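Local coordinates for protein putative alpha-L-fucosidase (Bacteroides thetaiotaomicron, PDB 3EYP) that probably hydrolyses alpha-L-fucosidic linkages, as a putative glycoside hydrolase of family 29, at residues Q58-L63 against D111-Y116; Y157-E162 against Q189-I194. One frame throughout, in Å; residues are numbered along the deposited sequence.

Interaction 1: Q58-L63 against D111-Y116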
ATOM      1  N   GLN A  58      18.928  -6.720  -9.787  1.00 41.62           N
ATOM      2  CA  GLN A  58      18.889  -7.645  -8.642  1.00 41.45           C
ATOM      3  C   GLN A  58      17.672  -7.282  -7.757  1.00 40.62           C
ATOM      4  O   GLN A  58      16.963  -8.141  -7.246  1.00 42.56           O
ATOM      5  CB  GLN A  58      20.165  -7.636  -7.836  1.00 40.16           C
ATOM      6  CG  GLN A  58      20.190  -8.686  -6.742  1.00 42.37           C
ATOM      7  CD  GLN A  58      20.074  -8.118  -5.355  1.00 41.80           C
ATOM      8  OE1 GLN A  58      19.861  -6.931  -5.187  1.00 39.36           O
ATOM      9  NE2 GLN A  58      20.214  -8.962  -4.352  1.00 39.54           N
ATOM     10  N   TRP A  59      17.454  -5.986  -7.607  1.00 40.81           N
ATOM     11  CA  TRP A  59      16.350  -5.471  -6.790  1.00 39.47           C
ATOM     12  C   TRP A  59      15.076  -5.916  -7.452  1.00 40.45           C
ATOM     13  O   TRP A  59      14.168  -6.313  -6.753  1.00 42.04           O
ATOM     14  CB  TRP A  59      16.319  -3.960  -6.659  1.00 39.88           C
ATOM     15  CG  TRP A  59      17.555  -3.273  -6.187  1.00 37.54           C
ATOM     16  CD1 TRP A  59      18.770  -3.841  -5.886  1.00 39.34           C
ATOM     17  CD2 TRP A  59      17.716  -1.885  -6.040  1.00 37.33           C
ATOM     18  NE1 TRP A  59      19.656  -2.901  -5.520  1.00 40.31           N
ATOM     19  CE2 TRP A  59      19.049  -1.670  -5.594  1.00 38.99           C
ATOM     20  CE3 TRP A  59      16.851  -0.798  -6.168  1.00 36.71           C
ATOM     21  CZ2 TRP A  59      19.563  -0.397  -5.321  1.00 39.59           C
ATOM     22  CZ3 TRP A  59      17.355   0.487  -5.907  1.00 38.31           C
ATOM     23  CH2 TRP A  59      18.709   0.674  -5.458  1.00 40.79           C
ATOM     24  N   MET A  60      15.015  -5.828  -8.789  1.00 39.91           N
ATOM     25  CA  MET A  60      13.769  -6.149  -9.513  1.00 40.24           C
ATOM     26  C   MET A  60      13.492  -7.644  -9.430  1.00 40.40           C
ATOM     27  O   MET A  60      12.364  -8.079  -9.401  1.00 41.89           O
ATOM     28  CB  MET A  60      13.766  -5.737 -10.979  1.00 40.55           C
ATOM     29  CG  MET A  60      13.739  -4.225 -11.329  1.00 41.82           C
ATOM     30  SD  MET A  60      12.753  -3.113 -10.317  1.00 35.89           S
ATOM     31  CE  MET A  60      13.993  -2.030  -9.670  1.00 42.74           C
ATOM     32  N   GLN A  61      14.528  -8.433  -9.371  1.00 41.59           N
ATOM     33  CA  GLN A  61      14.337  -9.922  -9.273  1.00 42.05           C
ATOM     34  C   GLN A  61      13.727 -10.289  -7.929  1.00 42.85           C
ATOM     35  O   GLN A  61      12.849 -11.157  -7.801  1.00 42.54           O
ATOM     36  CB  GLN A  61      15.664 -10.644  -9.498  1.00 43.11           C
ATOM     37  CG  GLN A  61      16.159 -10.547 -10.919  1.00 44.42           C
ATOM     38  CD  GLN A  61      17.679 -10.604 -11.054  1.00 49.56           C
ATOM     39  OE1 GLN A  61      18.372 -11.167 -10.211  1.00 56.65           O
ATOM     40  NE2 GLN A  61      18.201 -10.022 -12.155  1.00 54.10           N
ATOM     41  N   THR A  62      14.141  -9.543  -6.922  1.00 42.45           N
ATOM     42  CA  THR A  62      13.524  -9.669  -5.588  1.00 41.92           C
ATOM     43  C   THR A  62      11.989  -9.446  -5.662  1.00 41.51           C
ATOM     44  O   THR A  62      11.191 -10.216  -5.131  1.00 41.04           O
ATOM     45  CB  THR A  62      14.212  -8.755  -4.548  1.00 42.15           C
ATOM     46  OG1 THR A  62      15.540  -9.267  -4.294  1.00 42.44           O
ATOM     47  CG2 THR A  62      13.442  -8.713  -3.186  1.00 40.13           C
ATOM     48  N   LEU A  63      11.624  -8.379  -6.328  1.00 40.21           N
ATOM     49  CA  LEU A  63      10.233  -7.988  -6.461  1.00 40.57           C
ATOM     50  C   LEU A  63       9.466  -8.959  -7.302  1.00 41.44           C
ATOM     51  O   LEU A  63       8.302  -9.221  -7.023  1.00 41.66           O
ATOM     52  CB  LEU A  63      10.071  -6.598  -7.050  1.00 40.32           C
ATOM     53  CG  LEU A  63      10.730  -5.480  -6.244  1.00 41.47           C
ATOM     54  CD1 LEU A  63      10.283  -4.133  -6.753  1.00 41.77           C
ATOM     55  CD2 LEU A  63      10.544  -5.618  -4.668  1.00 38.70           C
ATOM     56  N   ASP A 111      15.509   2.285 -15.253  1.00 41.57           N
ATOM     57  CA  ASP A 111      15.821   1.421 -16.413  1.00 42.91           C
ATOM     58  C   ASP A 111      15.470  -0.027 -16.055  1.00 41.95           C
ATOM     59  O   ASP A 111      14.810  -0.732 -16.820  1.00 43.20           O
ATOM     60  CB  ASP A 111      17.278   1.545 -16.890  1.00 42.95           C
ATOM     61  CG  ASP A 111      17.523   2.819 -17.694  1.00 45.63           C
ATOM     62  OD1 ASP A 111      16.568   3.480 -18.146  1.00 44.74           O
ATOM     63  OD2 ASP A 111      18.706   3.178 -17.833  1.00 46.29           O
ATOM     64  N   ALA A 112      15.882  -0.459 -14.868  1.00 41.07           N
ATOM     65  CA  ALA A 112      15.572  -1.795 -14.365  1.00 40.07           C
ATOM     66  C   ALA A 112      14.036  -1.983 -14.240  1.00 41.35           C
ATOM     67  O   ALA A 112      13.492  -3.044 -14.553  1.00 41.69           O
ATOM     68  CB  ALA A 112      16.300  -2.108 -12.977  1.00 40.83           C
ATOM     69  N   CYS A 113      13.336  -0.974 -13.759  1.00 40.57           N
ATOM     70  CA  CYS A 113      11.864  -1.122 -13.644  1.00 40.88           C
ATOM     71  C   CYS A 113      11.276  -1.399 -15.007  1.00 41.51           C
ATOM     72  O   CYS A 113      10.416  -2.278 -15.173  1.00 43.67           O
ATOM     73  CB  CYS A 113      11.200   0.119 -13.083  1.00 39.50           C
ATOM     74  SG  CYS A 113      11.436   0.353 -11.266  1.00 41.02           S
ATOM     75  N   GLU A 114      11.692  -0.586 -15.963  1.00 42.78           N
ATOM     76  CA  GLU A 114      11.189  -0.715 -17.360  1.00 43.23           C
ATOM     77  C   GLU A 114      11.495  -2.082 -17.917  1.00 43.20           C
ATOM     78  O   GLU A 114      10.625  -2.736 -18.461  1.00 43.41           O
ATOM     79  CB  GLU A 114      11.717   0.352 -18.284  1.00 44.50           C
ATOM     80  CG  GLU A 114      11.067   0.251 -19.640  1.00 47.47           C
ATOM     81  CD  GLU A 114      11.276   1.490 -20.473  1.00 55.01           C
ATOM     82  OE1 GLU A 114      10.623   1.554 -21.559  1.00 61.36           O
ATOM     83  OE2 GLU A 114      12.073   2.379 -20.032  1.00 57.29           O
ATOM     84  N   GLU A 115      12.724  -2.533 -17.714  1.00 43.13           N
ATOM     85  CA  GLU A 115      13.153  -3.818 -18.198  1.00 43.80           C
ATOM     86  C   GLU A 115      12.280  -4.901 -17.620  1.00 43.51           C
ATOM     87  O   GLU A 115      11.943  -5.879 -18.278  1.00 43.89           O
ATOM     88  CB  GLU A 115      14.635  -4.095 -17.899  1.00 44.37           C
ATOM     89  CG  GLU A 115      15.066  -5.463 -18.324  1.00 47.46           C
ATOM     90  CD  GLU A 115      16.463  -5.821 -17.895  1.00 50.34           C
ATOM     91  OE1 GLU A 115      17.166  -4.982 -17.309  1.00 50.21           O
ATOM     92  OE2 GLU A 115      16.847  -6.984 -18.094  1.00 55.17           O
ATOM     93  N   TYR A 116      11.912  -4.767 -16.356  1.00 42.23           N
ATOM     94  CA  TYR A 116      11.210  -5.870 -15.714  1.00 41.11           C
ATOM     95  C   TYR A 116       9.713  -5.670 -15.738  1.00 41.73           C
ATOM     96  O   TYR A 116       8.962  -6.443 -15.157  1.00 39.83           O
ATOM     97  CB  TYR A 116      11.710  -6.059 -14.276  1.00 41.70           C
ATOM     98  CG  TYR A 116      13.012  -6.866 -14.191  1.00 41.20           C
ATOM     99  CD1 TYR A 116      14.231  -6.307 -14.524  1.00 42.68           C
ATOM    100  CD2 TYR A 116      13.000  -8.199 -13.802  1.00 42.44           C
ATOM    101  CE1 TYR A 116      15.411  -7.039 -14.487  1.00 40.55           C
ATOM    102  CE2 TYR A 116      14.165  -8.928 -13.747  1.00 46.58           C
ATOM    103  CZ  TYR A 116      15.369  -8.331 -14.087  1.00 43.80           C
ATOM    104  OH  TYR A 116      16.536  -9.051 -14.019  1.00 48.68           O
TER

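Interaction 2: Y157-E162 against Q189-I194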
ATOM      1  N   TYR A 157      12.836  10.767 -16.711  1.00 43.31           N
ATOM      2  CA  TYR A 157      13.054   9.439 -16.128  1.00 42.43           C
ATOM      3  C   TYR A 157      11.942   8.441 -16.355  1.00 42.79           C
ATOM      4  O   TYR A 157      11.734   7.491 -15.598  1.00 42.73           O
ATOM      5  CB  TYR A 157      13.366   9.619 -14.615  1.00 43.05           C
ATOM      6  CG  TYR A 157      14.753  10.165 -14.397  1.00 39.53           C
ATOM      7  CD1 TYR A 157      15.830   9.326 -14.257  1.00 43.31           C
ATOM      8  CD2 TYR A 157      14.990  11.544 -14.400  1.00 40.28           C
ATOM      9  CE1 TYR A 157      17.113   9.824 -14.095  1.00 41.73           C
ATOM     10  CE2 TYR A 157      16.236  12.026 -14.209  1.00 39.20           C
ATOM     11  CZ  TYR A 157      17.298  11.171 -14.054  1.00 38.69           C
ATOM     12  OH  TYR A 157      18.587  11.675 -13.896  1.00 40.37           O
ATOM     13  N   GLY A 158      11.201   8.667 -17.430  1.00 41.96           N
ATOM     14  CA  GLY A 158      10.140   7.739 -17.831  1.00 42.10           C
ATOM     15  C   GLY A 158       8.838   7.908 -17.049  1.00 40.10           C
ATOM     16  O   GLY A 158       8.612   8.892 -16.451  1.00 40.50           O
ATOM     17  N   LYS A 159       7.952   6.945 -17.118  1.00 40.34           N
ATOM     18  CA  LYS A 159       6.589   7.113 -16.519  1.00 41.27           C
ATOM     19  C   LYS A 159       6.728   6.890 -15.035  1.00 39.59           C
ATOM     20  O   LYS A 159       7.381   5.936 -14.601  1.00 40.31           O
ATOM     21  CB  LYS A 159       5.558   6.094 -17.047  1.00 41.79           C
ATOM     22  CG  LYS A 159       4.144   6.405 -16.517  1.00 43.32           C
ATOM     23  CD  LYS A 159       3.033   5.630 -17.225  1.00 46.13           C
ATOM     24  CE  LYS A 159       1.703   6.217 -16.874  1.00 45.92           C
ATOM     25  NZ  LYS A 159       0.616   5.617 -17.620  1.00 48.00           N
ATOM     26  N   ILE A 160       6.142   7.792 -14.275  1.00 39.79           N
ATOM     27  CA  ILE A 160       6.230   7.763 -12.815  1.00 39.26           C
ATOM     28  C   ILE A 160       4.805   7.521 -12.258  1.00 39.65           C
ATOM     29  O   ILE A 160       3.859   8.269 -12.575  1.00 39.16           O
ATOM     30  CB  ILE A 160       6.840   9.078 -12.265  1.00 39.63           C
ATOM     31  CG1 ILE A 160       8.236   9.432 -12.841  1.00 40.11           C
ATOM     32  CG2 ILE A 160       6.904   9.074 -10.646  1.00 37.13           C
ATOM     33  CD1 ILE A 160       9.356   8.515 -12.509  1.00 37.20           C
ATOM     34  N   TRP A 161       4.674   6.469 -11.431  1.00 39.50           N
ATOM     35  CA  TRP A 161       3.354   6.022 -10.944  1.00 40.58           C
ATOM     36  C   TRP A 161       3.036   6.373  -9.484  1.00 40.29           C
ATOM     37  O   TRP A 161       1.895   6.249  -9.032  1.00 41.38           O
ATOM     38  CB  TRP A 161       3.199   4.515 -11.128  1.00 40.56           C
ATOM     39  CG  TRP A 161       3.244   4.016 -12.510  1.00 40.66           C
ATOM     40  CD1 TRP A 161       4.361   3.659 -13.218  1.00 38.39           C
ATOM     41  CD2 TRP A 161       2.121   3.681 -13.311  1.00 41.17           C
ATOM     42  NE1 TRP A 161       3.987   3.157 -14.440  1.00 41.52           N
ATOM     43  CE2 TRP A 161       2.612   3.163 -14.520  1.00 41.60           C
ATOM     44  CE3 TRP A 161       0.731   3.776 -13.125  1.00 40.97           C
ATOM     45  CZ2 TRP A 161       1.766   2.752 -15.542  1.00 43.30           C
ATOM     46  CZ3 TRP A 161      -0.106   3.372 -14.153  1.00 46.34           C
ATOM     47  CH2 TRP A 161       0.412   2.872 -15.343  1.00 42.15           C
ATOM     48  N   GLU A 162       4.050   6.809  -8.768  1.00 39.64           N
ATOM     49  CA  GLU A 162       3.862   7.382  -7.411  1.00 38.36           C
ATOM     50  C   GLU A 162       4.918   8.387  -7.072  1.00 39.01           C
ATOM     51  O   GLU A 162       6.097   8.188  -7.361  1.00 38.05           O
ATOM     52  CB  GLU A 162       3.853   6.302  -6.338  1.00 39.35           C
ATOM     53  CG  GLU A 162       3.361   6.779  -4.979  1.00 36.89           C
ATOM     54  CD  GLU A 162       2.560   5.735  -4.202  1.00 42.54           C
ATOM     55  OE1 GLU A 162       2.029   4.793  -4.853  1.00 42.17           O
ATOM     56  OE2 GLU A 162       2.523   5.852  -2.930  1.00 38.39           O
ATOM     57  N   GLN A 189       2.915  13.937 -15.323  1.00 43.41           N
ATOM     58  CA  GLN A 189       2.660  12.523 -14.975  1.00 42.34           C
ATOM     59  C   GLN A 189       1.198  12.291 -14.548  1.00 43.77           C
ATOM     60  O   GLN A 189       0.893  12.083 -13.355  1.00 42.31           O
ATOM     61  CB  GLN A 189       3.600  12.118 -13.837  1.00 42.45           C
ATOM     62  CG  GLN A 189       5.113  12.160 -14.212  1.00 41.75           C
ATOM     63  CD  GLN A 189       5.505  11.103 -15.227  1.00 40.60           C
ATOM     64  OE1 GLN A 189       4.756  10.136 -15.455  1.00 40.01           O
ATOM     65  NE2 GLN A 189       6.734  11.222 -15.795  1.00 41.42           N
ATOM     66  N   PRO A 190       0.276  12.311 -15.508  1.00 44.65           N
ATOM     67  CA  PRO A 190      -1.112  12.344 -15.070  1.00 45.48           C
ATOM     68  C   PRO A 190      -1.576  11.068 -14.328  1.00 45.36           C
ATOM     69  O   PRO A 190      -2.566  11.085 -13.624  1.00 47.38           O
ATOM     70  CB  PRO A 190      -1.898  12.614 -16.365  1.00 46.39           C
ATOM     71  CG  PRO A 190      -0.925  12.525 -17.489  1.00 47.84           C
ATOM     72  CD  PRO A 190       0.454  12.530 -16.954  1.00 45.30           C
ATOM     73  N   ASP A 191      -0.834   9.987 -14.436  1.00 44.97           N
ATOM     74  CA  ASP A 191      -1.241   8.750 -13.768  1.00 45.20           C
ATOM     75  C   ASP A 191      -0.538   8.588 -12.411  1.00 44.23           C
ATOM     76  O   ASP A 191      -0.692   7.579 -11.711  1.00 43.81           O
ATOM     77  CB  ASP A 191      -0.952   7.539 -14.640  1.00 45.83           C
ATOM     78  CG  ASP A 191      -1.989   7.354 -15.761  1.00 49.79           C
ATOM     79  OD1 ASP A 191      -2.967   8.130 -15.850  1.00 50.32           O
ATOM     80  OD2 ASP A 191      -1.808   6.406 -16.543  1.00 59.25           O
ATOM     81  N   CYS A 192       0.202   9.616 -12.045  1.00 42.94           N
ATOM     82  CA  CYS A 192       1.015   9.556 -10.827  1.00 42.19           C
ATOM     83  C   CYS A 192       0.179   9.807  -9.572  1.00 40.86           C
ATOM     84  O   CYS A 192      -0.418  10.842  -9.369  1.00 40.34           O
ATOM     85  CB  CYS A 192       2.197  10.521 -10.864  1.00 42.01           C
ATOM     86  SG  CYS A 192       3.346  10.254  -9.425  1.00 42.81           S
ATOM     87  N   VAL A 193       0.208   8.820  -8.718  1.00 41.58           N
ATOM     88  CA  VAL A 193      -0.476   8.843  -7.404  1.00 40.76           C
ATOM     89  C   VAL A 193       0.409   9.572  -6.428  1.00 40.65           C
ATOM     90  O   VAL A 193       1.617   9.310  -6.308  1.00 40.05           O
ATOM     91  CB  VAL A 193      -0.676   7.405  -6.859  1.00 42.00           C
ATOM     92  CG1 VAL A 193      -1.142   7.434  -5.459  1.00 41.13           C
ATOM     93  CG2 VAL A 193      -1.627   6.588  -7.699  1.00 42.71           C
ATOM     94  N   ILE A 194      -0.192  10.518  -5.735  1.00 40.24           N
ATOM     95  CA  ILE A 194       0.503  11.277  -4.699  1.00 39.92           C
ATOM     96  C   ILE A 194       0.185  10.831  -3.267  1.00 38.52           C
ATOM     97  O   ILE A 194      -0.980  10.860  -2.846  1.00 38.93           O
ATOM     98  CB  ILE A 194       0.241  12.751  -4.839  1.00 38.71           C
ATOM     99  CG1 ILE A 194       0.783  13.271  -6.179  1.00 40.59           C
ATOM    100  CG2 ILE A 194       0.833  13.511  -3.630  1.00 38.75           C
ATOM    101  CD1 ILE A 194       0.276  14.721  -6.477  1.00 40.19           C
TER

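Interaction 1: Q58-L63 against D111-Y116
Tyr-116 starts with its CG beside the backbone N (chi1 -82°), which turns its ring under Met-60 CB. Met-60 CB lies over one face of the ring, off centre toward the rim. This is a CH-pi contact, with CB 3.7 Å from the ring centroid. The Met-60 chain bends at its second and third torsions, and these bends carry CG, SD and CE along helix 105-116 to Ala-112 and Cys-113. Its CG packs against Ala-112 CB at 3.7 Å. Its SD reaches Cys-113 SG at 3.8 Å, and CE touches the same sulfur.

Gln-61 comes to the phenol end of the ring. Its chain is extended beyond CG, and its NE2 gives a nearly straight hydrogen bond of 2.7 Å to Tyr-116 OH. The hydroxyl oxygen lies in the amide plane, while the amide and ring planes are 43° apart. The two short helix segments run at 44° to each other, 9.5 Å apart at closest approach. Beside them, Arg-57 forms a salt bridge with Glu-115, and Lys-64 hydrogen-bonds to the carbonyl of Tyr-116. The contact is therefore apolar and sulfur-rich inside and polar at its outer edge, where one short hydrogen bond helps to fix the tyrosine ring.

Interaction 2: Y157-E162 against Q189-I194
The flat amide of Gln-189 grips the loop at two points, Gly-158 and Ile-160. Its OE1 accepts a hydrogen bond from Ile-160 N at 3.0 Å, nearly straight, although the donor stands above the carbonyl plane. Its NE2 gives a more bent hydrogen bond to Gly-158 O at 3.1 Å and also donates to Met-154 O. The buried amide thus has partners at both ends.

The second flat group is the Trp-161 indole, which Asp-191 OD2 approaches obliquely near CZ3. Lys-159 CD lies over one face of the indole, offset toward the rim. Lys-159 is stretched out along its whole length, which brings NZ to Asp-191 OD2 in a salt bridge of 2.8 Å. NZ meets that oxygen on its anti side, 32° out of the carboxylate plane.

Further along, Ile-160 CG2 packs on Cys-192 SG at 3.9 Å. Val-193 N hydrogen-bonds to Trp-161 O at 3.1 Å, and Arg-20 also donates to that oxygen. Glu-162 pairs with Val-193 in a parallel bridge, and its carboxylate forms a salt bridge with Arg-20. A type I turn from Gln-189 to Cys-192 leads from helix 175-188 into strand 193-195. Neighbouring parallel strands joined through a helix form a beta-alpha-beta unit, as in the TIM-barrel clan to which this domain belongs.

From the N terminus, the chain passes helix 12-20 and strand 22-26 before it reaches helix 56-65, strand 70-76 and helix 105-116. Interaction 1 closes a loop of 47 intervening residues by joining the two later helices. The chain continues through strand 119-124 and helix 139-155 to the start of strand 162-164. Interaction 2 then closes a shorter loop of 26 residues that holds the rest of strand 162-164 and helix 175-188. The two contacts are in series, neither nested nor crossed. Their centres are about 17 Å apart, and they do not touch. Interaction 1 joins helices of the outer layer. Interaction 2 joins the entrances of two adjacent sheet strands. Both belong to the fucosidase domain.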